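Long-range contact in maternal effect protein oskar (Drosophila melanogaster, PDB 5CD9), which probably binds RNA, including 3'-untranslated regions, through a C-terminal domain related to the SGNH hydrolases: residues V81-G86 and M121-I126. Sequence-based numbering, arbitrary orientation.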
loop_
_atom_site.group_PDB
_atom_site.type_symbol
_atom_site.label_atom_id
_atom_site.label_comp_id
_atom_site.label_asym_id
_atom_site.label_seq_id
_atom_site.Cartn_x
_atom_site.Cartn_y
_atom_site.Cartn_z
ATOM N N VAL A 81 -13.446 0.086 9.849
ATOM C CA VAL A 81 -12.969 -1.233 10.247
ATOM C C VAL A 81 -12.849 -1.295 11.771
ATOM O O VAL A 81 -12.661 -0.275 12.432
ATOM C CB VAL A 81 -11.615 -1.592 9.566
ATOM C CG1 VAL A 81 -10.441 -0.983 10.329
ATOM C CG2 VAL A 81 -11.445 -3.102 9.465
ATOM N N GLN A 82 -12.996 -2.491 12.328
ATOM C CA GLN A 82 -12.873 -2.683 13.767
ATOM C C GLN A 82 -11.893 -3.804 14.074
ATOM O O GLN A 82 -12.154 -4.974 13.784
ATOM C CB GLN A 82 -14.235 -2.977 14.400
ATOM C CG GLN A 82 -14.208 -3.008 15.921
ATOM C CD GLN A 82 -13.695 -1.709 16.524
ATOM O OE1 GLN A 82 -14.200 -0.627 16.217
ATOM N NE2 GLN A 82 -12.685 -1.810 17.381
ATOM N N LEU A 83 -10.759 -3.431 14.660
ATOM C CA LEU A 83 -9.702 -4.376 14.990
ATOM C C LEU A 83 -9.343 -4.240 16.464
ATOM O O LEU A 83 -9.504 -3.164 17.039
ATOM C CB LEU A 83 -8.474 -4.096 14.122
ATOM C CG LEU A 83 -8.641 -4.426 12.637
ATOM C CD1 LEU A 83 -7.651 -3.643 11.800
ATOM C CD2 LEU A 83 -8.466 -5.924 12.420
ATOM N N PRO A 84 -8.866 -5.328 17.087
ATOM C CA PRO A 84 -8.427 -5.231 18.489
ATOM C C PRO A 84 -7.319 -4.195 18.689
ATOM O O PRO A 84 -6.472 -4.037 17.809
ATOM C CB PRO A 84 -7.911 -6.642 18.809
ATOM C CG PRO A 84 -7.928 -7.404 17.517
ATOM C CD PRO A 84 -8.880 -6.716 16.597
ATOM N N GLU A 85 -7.331 -3.497 19.823
ATOM C CA GLU A 85 -6.288 -2.517 20.128
ATOM C C GLU A 85 -4.912 -3.172 20.072
ATOM O O GLU A 85 -4.757 -4.347 20.412
ATOM C CB GLU A 85 -6.523 -1.857 21.497
ATOM C CG GLU A 85 -5.866 -2.555 22.688
ATOM C CD GLU A 85 -6.643 -3.762 23.187
ATOM O OE1 GLU A 85 -7.180 -4.524 22.357
ATOM O OE2 GLU A 85 -6.715 -3.947 24.422
ATOM N N GLY A 86 -3.922 -2.422 19.598
ATOM C CA GLY A 86 -2.575 -2.942 19.442
ATOM C C GLY A 86 -2.340 -3.769 18.189
ATOM O O GLY A 86 -1.235 -4.263 17.976
HETATM N N MSE A 121 -6.376 5.419 17.148
HETATM C CA MSE A 121 -7.172 4.202 17.083
HETATM C C MSE A 121 -6.446 3.021 17.705
HETATM O O MSE A 121 -6.947 1.894 17.675
HETATM C CB MSE A 121 -7.527 3.881 15.632
HETATM C CG MSE A 121 -8.456 4.890 14.998
HETATM SE SE MSE A 121 -8.885 4.413 13.151
HETATM C CE MSE A 121 -7.192 4.876 12.311
ATOM N N ARG A 122 -5.264 3.287 18.258
ATOM C CA ARG A 122 -4.421 2.254 18.851
ATOM C C ARG A 122 -4.084 1.168 17.826
ATOM O O ARG A 122 -4.098 -0.021 18.135
ATOM C CB ARG A 122 -5.092 1.660 20.096
ATOM C CG ARG A 122 -5.530 2.703 21.129
ATOM C CD ARG A 122 -6.482 2.112 22.176
ATOM N NE ARG A 122 -7.731 1.635 21.578
ATOM C CZ ARG A 122 -8.885 2.301 21.596
ATOM N NH1 ARG A 122 -8.966 3.481 22.194
ATOM N NH2 ARG A 122 -9.965 1.781 21.019
ATOM N N LEU A 123 -3.796 1.592 16.597
ATOM C CA LEU A 123 -3.356 0.678 15.553
ATOM C C LEU A 123 -1.907 0.994 15.225
ATOM O O LEU A 123 -1.556 2.147 14.983
ATOM C CB LEU A 123 -4.230 0.797 14.294
ATOM C CG LEU A 123 -5.718 0.482 14.442
ATOM C CD1 LEU A 123 -6.481 0.799 13.155
ATOM C CD2 LEU A 123 -5.916 -0.976 14.840
ATOM N N VAL A 124 -1.068 -0.033 15.208
ATOM C CA VAL A 124 0.363 0.167 15.009
ATOM C C VAL A 124 0.772 -0.040 13.556
ATOM O O VAL A 124 0.745 -1.156 13.056
ATOM C CB VAL A 124 1.191 -0.793 15.882
ATOM C CG1 VAL A 124 2.674 -0.497 15.717
ATOM C CG2 VAL A 124 0.774 -0.685 17.348
ATOM N N PRO A 125 1.166 1.041 12.872
ATOM C CA PRO A 125 1.628 0.872 11.495
ATOM C C PRO A 125 3.033 0.280 11.437
ATOM O O PRO A 125 3.923 0.703 12.176
ATOM C CB PRO A 125 1.658 2.308 10.948
ATOM C CG PRO A 125 1.233 3.208 12.085
ATOM C CD PRO A 125 1.340 2.421 13.346
ATOM N N ILE A 126 3.208 -0.719 10.587
ATOM C CA ILE A 126 4.524 -1.145 10.141
ATOM C C ILE A 126 4.618 -0.641 8.708
ATOM O O ILE A 126 3.844 -1.069 7.839
ATOM C CB ILE A 126 4.665 -2.681 10.221
ATOM C CG1 ILE A 126 4.573 -3.133 11.682
ATOM C CG2 ILE A 126 5.977 -3.136 9.623
ATOM C CD1 ILE A 126 4.434 -4.631 11.866
HETATM O O HOH W 1 -7.884 -1.076 17.512
#
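Gly86 N donates a hydrogen bond to Arg122 O at 2.8 Å, the one direct polar link between the loop 81-86 and the turn that leads into strand 124-128. The carbonyl is met almost end-on, with a C=O...N angle of 163°. Gly86 holds a positive phi, which suits glycine. Just before it, Glu85 CB meets the arginine chain: it lies at the edge of the guanidinium, near its plane and 3.7 Å from Arg122 NE, and also touches Arg122 CB at 4.0 Å. With CG beside its backbone N (chi1 -53°) and a bend at chi3, the arginine chain runs past this CB and brings the edge of the guanidinium to it, whereas the glutamate chain leads away. Glu85 OE1 therefore stays 6.2 Å from Arg122 NE, and the opposite charges can attract only at a distance. On the inner side, Leu123 extends its CD2 branch to Leu83 CB, 4.1 Å away. The chi1 of -61° sets Leu123 CG beside its backbone N; the first bond of the side chain points neither toward the loop nor away from it, but the CD2 end comes nearer. The two leucines belong to a wider apolar cluster, Leu123 resting on Leu78 of helix 71-79 and Leu83 on Ile22 and Ile89. A water joins the backbones, donating to Leu83 O at 2.7 Å and to Met121 O at 3.1 Å. At the far end Val124 CG2 only grazes Gly86 O. Arg122 closes helix 104-120 in a Schellman motif, its positive phi turning the chain toward the sheet, where Val124 bonds with Thr87 and Ile89. Here, at the surface, the loops entering the adjacent parallel strands 88-92 and 124-128 meet, each preceded by a helix, as in the alpha/beta fold of the SGNH-hydrolase clan.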